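Local coordinates for protein transcriptional regulator, TetR family (Legionella pneumophila subsp. pneumophila str. Philadelphia 1, PDB 3ON4) that probably binds DNA through an N-terminal helix-turn-helix domain and regulates transcription as a member of the TetR family, at residues A[90-93]-A[94-98]; A[50-53]-A[54-58]. One frame throughout, in Å; residues are numbered along the deposited sequence.

Contact 1: A[90-93]-A[94-98]; sequences KFFD and AILTL
Within helix 84-98, part of the helical C-terminal domain, Phe91 packs on Ile95 and Phe92 on Leu96, each pair one helical turn apart. Phe91 has its CG anti to the backbone N (chi1 154°), which swings the ring along the helix toward the residue four places on. Ile95 lies alongside it, and its CG1 sits over one ring face, 3.9 Å from Phe91 CE1 and offset toward the rim, a CH-pi contact. Leu96 meets Phe92 in a similar way, but the two side chains run across each other at a slant: CD1 lies over a face, 3.8 Å from Phe92 CE2, while CD2 approaches CZ. Backbone hydrogen bonds of the alpha-helix link the same pairs: Ile95 N donates to Phe91 O at 3.0 Å and Leu96 N to Phe92 O at 2.8 Å. Large apolar side chains suit these positions because they pack between this helix and its neighbours without bringing polar groups to satisfy. Phe91 touches Leu73 of helix 54-77 and Leu138 of helix 121-144, Ile95 rests on Leu167 of helix 149-173, and Leu96 reaches Leu179 of helix 177-189. Such i to i+4 pairing is common where one side of a helix packs into a bundle, here the all-helical C-terminal domain found in TetR-family regulators.

Contact 2: A[50-53]-A[54-58]; sequences HFPS and KEDLG
Ser53 holds its OG between the backbone N and the carbonyl carbon (chi1 71°), while Asp56 turns its CG beside its own backbone N (chi1 -66°), and these two rotations bring hydroxyl and carboxylate together over the first turn of helix 54-77. Asp56 N donates to Ser53 OG at 3.2 Å, and in return Ser53 N donates to Asp56 OD2 at 3.1 Å, meeting that oxygen on its anti side and 18° out of the carboxylate plane. A weak bond from Ser53 OG to the same OD2, 2.9 Å long, gives this oxygen a second donor. This reciprocal pairing of side chain and backbone is a capping box, with Ser53 as N-cap: a short hydroxyl side chain can bend back to a first-turn amide, which lacks the i-4 carbonyl of a preceding helical turn, and the acidic group would probably also be favoured by the helix dipole. Pro52, whose ring has no N-H to satisfy, sets its CD 3.5 Å from Asp56 OD2. On the inner side, the ring of Phe51, just past the end of helix 44-50, lies against Leu57. Leu57 CD1 stands over the centre of one face, 3.8 Å from the ring centroid in a CH-pi contact, and His50 CB lies over the opposite face, offset toward the rim. Both side chains are buried and continue onto Ile15 of helix 11-26, a setting that suits purely apolar groups. The extended chain of Lys54 carries its NZ to the carbonyl oxygens of Tyr28 and Phe31, with cation-pi contacts to both rings.

Contact 2 comes first along the chain, where the predicted helix-turn-helix region gives way to helix 54-77; contact 1 follows on the next helix, 84-98. Their centres are about 28 Å apart and their nearest atoms about 15 Å, on opposite sides of the chain's centre, so they do not touch. Helix 54-77 joins them: its first turn belongs to contact 2, and farther along, Ile69, Val72, Leu73 and Ile76 pack against side chains of 90-98. One contact thus belongs to the TetR-type N-terminal region and the other to the C-terminal region, consistent with this long helix linking the putative DNA-binding region to the C-terminal helical bundle.

Contact 1: A[90-93]-A[94-98]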
ATOM      1  N   LYS A  90      18.304   0.856  11.286  1.00 24.99           N
ATOM      2  CA  LYS A  90      17.612   0.343  12.473  1.00 25.26           C
ATOM      3  C   LYS A  90      16.126   0.691  12.462  1.00 24.18           C
ATOM      4  O   LYS A  90      15.301  -0.073  12.977  1.00 23.28           O
ATOM      5  CB  LYS A  90      18.267   0.853  13.768  1.00 26.95           C
ATOM      6  CG  LYS A  90      19.666   0.346  14.012  1.00 32.11           C
ATOM      7  CD  LYS A  90      19.761  -1.164  14.287  1.00 36.70           C
ATOM      8  CE  LYS A  90      21.226  -1.561  14.495  1.00 40.84           C
ATOM      9  NZ  LYS A  90      21.486  -3.037  14.654  1.00 42.91           N
ATOM     10  N   PHE A  91      15.785   1.837  11.875  1.00 23.22           N
ATOM     11  CA  PHE A  91      14.387   2.189  11.634  1.00 22.50           C
ATOM     12  C   PHE A  91      13.713   1.099  10.808  1.00 21.44           C
ATOM     13  O   PHE A  91      12.636   0.619  11.175  1.00 21.37           O
ATOM     14  CB  PHE A  91      14.286   3.552  10.941  1.00 21.99           C
ATOM     15  CG  PHE A  91      13.052   3.731  10.117  1.00 23.14           C
ATOM     16  CD1 PHE A  91      11.862   4.137  10.699  1.00 23.69           C
ATOM     17  CD2 PHE A  91      13.087   3.515   8.750  1.00 23.63           C
ATOM     18  CE1 PHE A  91      10.731   4.309   9.927  1.00 24.96           C
ATOM     19  CE2 PHE A  91      11.960   3.693   7.979  1.00 23.09           C
ATOM     20  CZ  PHE A  91      10.794   4.082   8.553  1.00 21.80           C
ATOM     21  N   PHE A  92      14.344   0.681   9.713  1.00 21.39           N
ATOM     22  CA  PHE A  92      13.757  -0.388   8.901  1.00 20.76           C
ATOM     23  C   PHE A  92      13.646  -1.704   9.680  1.00 21.23           C
ATOM     24  O   PHE A  92      12.596  -2.367   9.622  1.00 19.75           O
ATOM     25  CB  PHE A  92      14.519  -0.584   7.596  1.00 21.78           C
ATOM     26  CG  PHE A  92      13.834  -1.532   6.631  1.00 21.84           C
ATOM     27  CD1 PHE A  92      12.474  -1.431   6.383  1.00 22.30           C
ATOM     28  CD2 PHE A  92      14.552  -2.519   5.982  1.00 24.31           C
ATOM     29  CE1 PHE A  92      11.839  -2.309   5.484  1.00 21.42           C
ATOM     30  CE2 PHE A  92      13.916  -3.403   5.095  1.00 23.84           C
ATOM     31  CZ  PHE A  92      12.571  -3.277   4.846  1.00 20.27           C
ATOM     32  N   ASP A  93      14.688  -2.061  10.435  1.00 22.26           N
ATOM     33  CA  ASP A  93      14.625  -3.246  11.322  1.00 23.65           C
ATOM     34  C   ASP A  93      13.444  -3.157  12.304  1.00 22.50           C
ATOM     35  O   ASP A  93      12.714  -4.137  12.516  1.00 22.31           O
ATOM     36  CB  ASP A  93      15.938  -3.455  12.097  1.00 24.70           C
ATOM     37  CG  ASP A  93      17.119  -3.878  11.211  1.00 28.61           C
ATOM     38  OD1 ASP A  93      16.949  -4.321  10.043  1.00 30.36           O
ATOM     39  OD2 ASP A  93      18.258  -3.798  11.722  1.00 30.18           O
ATOM     40  N   ALA A  94      13.233  -1.979  12.889  1.00 22.66           N
ATOM     41  CA  ALA A  94      12.107  -1.772  13.815  1.00 22.66           C
ATOM     42  C   ALA A  94      10.748  -1.967  13.112  1.00 21.38           C
ATOM     43  O   ALA A  94       9.844  -2.559  13.687  1.00 22.48           O
ATOM     44  CB  ALA A  94      12.173  -0.392  14.467  1.00 22.67           C
ATOM     45  N   ILE A  95      10.634  -1.502  11.875  1.00 20.84           N
ATOM     46  CA  ILE A  95       9.405  -1.675  11.078  1.00 19.93           C
ATOM     47  C   ILE A  95       9.221  -3.173  10.765  1.00 19.72           C
ATOM     48  O   ILE A  95       8.122  -3.705  10.894  1.00 19.72           O
ATOM     49  CB  ILE A  95       9.432  -0.876   9.779  1.00 19.97           C
ATOM     50  CG1 ILE A  95       9.442   0.640  10.065  1.00 21.45           C
ATOM     51  CG2 ILE A  95       8.213  -1.251   8.885  1.00 20.94           C
ATOM     52  CD1 ILE A  95       8.232   1.148  10.889  1.00 22.08           C
ATOM     53  N   LEU A  96      10.300  -3.855  10.405  1.00 19.61           N
ATOM     54  CA  LEU A  96      10.219  -5.301  10.119  1.00 19.56           C
ATOM     55  C   LEU A  96       9.685  -6.083  11.316  1.00 19.79           C
ATOM     56  O   LEU A  96       8.849  -6.971  11.164  1.00 18.95           O
ATOM     57  CB  LEU A  96      11.565  -5.856   9.679  1.00 20.21           C
ATOM     58  CG  LEU A  96      11.985  -5.420   8.276  1.00 19.95           C
ATOM     59  CD1 LEU A  96      13.442  -5.824   8.006  1.00 20.41           C
ATOM     60  CD2 LEU A  96      11.051  -5.976   7.211  1.00 18.77           C
ATOM     61  N   THR A  97      10.156  -5.731  12.508  1.00 20.63           N
ATOM     62  CA  THR A  97       9.705  -6.364  13.750  1.00 21.46           C
ATOM     63  C   THR A  97       8.191  -6.222  13.949  1.00 21.02           C
ATOM     64  O   THR A  97       7.546  -7.136  14.438  1.00 21.88           O
ATOM     65  CB  THR A  97      10.427  -5.741  14.962  1.00 22.04           C
ATOM     66  OG1 THR A  97      11.813  -6.058  14.883  1.00 23.22           O
ATOM     67  CG2 THR A  97       9.869  -6.267  16.296  1.00 24.62           C
ATOM     68  N   LEU A  98       7.650  -5.078  13.569  1.00 20.19           N
ATOM     69  CA  LEU A  98       6.243  -4.778  13.797  1.00 20.33           C
ATOM     70  C   LEU A  98       5.351  -5.274  12.646  1.00 19.01           C
ATOM     71  O   LEU A  98       4.116  -5.293  12.780  1.00 18.39           O
ATOM     72  CB  LEU A  98       6.069  -3.272  13.962  1.00 21.02           C
ATOM     73  CG  LEU A  98       6.670  -2.647  15.219  1.00 25.09           C
ATOM     74  CD1 LEU A  98       6.735  -1.130  15.043  1.00 27.33           C
ATOM     75  CD2 LEU A  98       5.837  -3.053  16.420  1.00 28.70           C
TER

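Contact 2: A[50-53]-A[54-58]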
ATOM      1  N   HIS A  50     -15.971   0.429  25.871  1.00 31.59           N
ATOM      2  CA  HIS A  50     -14.779   1.264  25.741  1.00 30.87           C
ATOM      3  C   HIS A  50     -14.751   2.042  24.424  1.00 28.44           C
ATOM      4  O   HIS A  50     -14.205   3.123  24.374  1.00 29.32           O
ATOM      5  CB  HIS A  50     -13.512   0.401  25.839  1.00 29.00           C
ATOM      6  CG  HIS A  50     -13.315  -0.237  27.182  1.00 33.73           C
ATOM      7  ND1 HIS A  50     -12.823   0.454  28.272  1.00 39.03           N
ATOM      8  CD2 HIS A  50     -13.548  -1.501  27.612  1.00 33.68           C
ATOM      9  CE1 HIS A  50     -12.759  -0.360  29.310  1.00 41.83           C
ATOM     10  NE2 HIS A  50     -13.200  -1.550  28.939  1.00 38.50           N
ATOM     11  N   PHE A  51     -15.353   1.480  23.370  1.00 24.58           N
ATOM     12  CA  PHE A  51     -15.313   2.071  22.037  1.00 22.36           C
ATOM     13  C   PHE A  51     -16.711   2.023  21.446  1.00 23.07           C
ATOM     14  O   PHE A  51     -17.070   1.047  20.788  1.00 22.69           O
ATOM     15  CB  PHE A  51     -14.300   1.300  21.169  1.00 20.76           C
ATOM     16  CG  PHE A  51     -12.947   1.196  21.797  1.00 20.17           C
ATOM     17  CD1 PHE A  51     -12.118   2.295  21.857  1.00 18.35           C
ATOM     18  CD2 PHE A  51     -12.523   0.013  22.394  1.00 21.67           C
ATOM     19  CE1 PHE A  51     -10.871   2.220  22.448  1.00 21.27           C
ATOM     20  CE2 PHE A  51     -11.274  -0.061  22.990  1.00 20.49           C
ATOM     21  CZ  PHE A  51     -10.449   1.052  23.009  1.00 22.62           C
ATOM     22  N   PRO A  52     -17.535   3.072  21.697  1.00 24.96           N
ATOM     23  CA  PRO A  52     -18.946   3.019  21.300  1.00 25.63           C
ATOM     24  C   PRO A  52     -19.152   2.734  19.816  1.00 25.05           C
ATOM     25  O   PRO A  52     -20.114   2.056  19.440  1.00 26.04           O
ATOM     26  CB  PRO A  52     -19.483   4.405  21.692  1.00 27.51           C
ATOM     27  CG  PRO A  52     -18.612   4.845  22.788  1.00 29.24           C
ATOM     28  CD  PRO A  52     -17.246   4.231  22.550  1.00 26.73           C
ATOM     29  N   SER A  53     -18.248   3.234  18.979  1.00 23.59           N
ATOM     30  CA  SER A  53     -18.316   2.993  17.553  1.00 23.14           C
ATOM     31  C   SER A  53     -17.019   2.368  17.084  1.00 21.46           C
ATOM     32  O   SER A  53     -15.983   2.524  17.715  1.00 21.06           O
ATOM     33  CB  SER A  53     -18.577   4.304  16.813  1.00 23.56           C
ATOM     34  OG  SER A  53     -17.438   5.134  16.866  1.00 24.01           O
ATOM     35  N   LYS A  54     -17.068   1.677  15.961  1.00 21.02           N
ATOM     36  CA  LYS A  54     -15.826   1.180  15.358  1.00 19.92           C
ATOM     37  C   LYS A  54     -14.838   2.326  15.151  1.00 19.19           C
ATOM     38  O   LYS A  54     -13.639   2.139  15.368  1.00 18.04           O
ATOM     39  CB  LYS A  54     -16.106   0.486  14.040  1.00 21.03           C
ATOM     40  CG  LYS A  54     -14.963  -0.330  13.472  1.00 20.99           C
ATOM     41  CD  LYS A  54     -15.424  -1.000  12.197  1.00 22.65           C
ATOM     42  CE  LYS A  54     -14.353  -1.822  11.580  1.00 20.46           C
ATOM     43  NZ  LYS A  54     -14.797  -2.547  10.343  1.00 19.44           N
ATOM     44  N   GLU A  55     -15.341   3.501  14.749  1.00 18.01           N
ATOM     45  CA  GLU A  55     -14.497   4.685  14.550  1.00 18.58           C
ATOM     46  C   GLU A  55     -13.652   5.015  15.776  1.00 18.07           C
ATOM     47  O   GLU A  55     -12.454   5.319  15.643  1.00 17.00           O
ATOM     48  CB  GLU A  55     -15.354   5.903  14.171  1.00 20.05           C
ATOM     49  CG  GLU A  55     -14.626   7.248  14.087  1.00 22.07           C
ATOM     50  CD  GLU A  55     -15.538   8.403  13.642  1.00 24.66           C
ATOM     51  OE1 GLU A  55     -16.693   8.174  13.189  1.00 26.78           O
ATOM     52  OE2 GLU A  55     -15.090   9.556  13.738  1.00 27.68           O
ATOM     53  N   ASP A  56     -14.275   4.975  16.950  1.00 17.69           N
ATOM     54  CA  ASP A  56     -13.565   5.240  18.200  1.00 18.69           C
ATOM     55  C   ASP A  56     -12.375   4.309  18.403  1.00 18.69           C
ATOM     56  O   ASP A  56     -11.319   4.738  18.875  1.00 18.72           O
ATOM     57  CB  ASP A  56     -14.507   5.132  19.394  1.00 19.91           C
ATOM     58  CG  ASP A  56     -15.583   6.208  19.390  1.00 23.34           C
ATOM     59  OD1 ASP A  56     -15.247   7.385  19.253  1.00 25.45           O
ATOM     60  OD2 ASP A  56     -16.762   5.864  19.538  1.00 25.90           O
ATOM     61  N   LEU A  57     -12.560   3.036  18.043  1.00 17.64           N
ATOM     62  CA  LEU A  57     -11.492   2.053  18.174  1.00 17.31           C
ATOM     63  C   LEU A  57     -10.416   2.356  17.139  1.00 16.72           C
ATOM     64  O   LEU A  57      -9.224   2.354  17.477  1.00 17.26           O
ATOM     65  CB  LEU A  57     -12.021   0.628  18.020  1.00 17.59           C
ATOM     66  CG  LEU A  57     -10.985  -0.499  18.014  1.00 15.53           C
ATOM     67  CD1 LEU A  57     -10.168  -0.473  19.311  1.00 17.35           C
ATOM     68  CD2 LEU A  57     -11.683  -1.865  17.832  1.00 17.68           C
ATOM     69  N   GLY A  58     -10.814   2.632  15.895  1.00 16.40           N
ATOM     70  CA  GLY A  58      -9.847   2.972  14.861  1.00 16.74           C
ATOM     71  C   GLY A  58      -8.923   4.129  15.278  1.00 17.31           C
ATOM     72  O   GLY A  58      -7.706   4.042  15.148  1.00 17.81           O
TER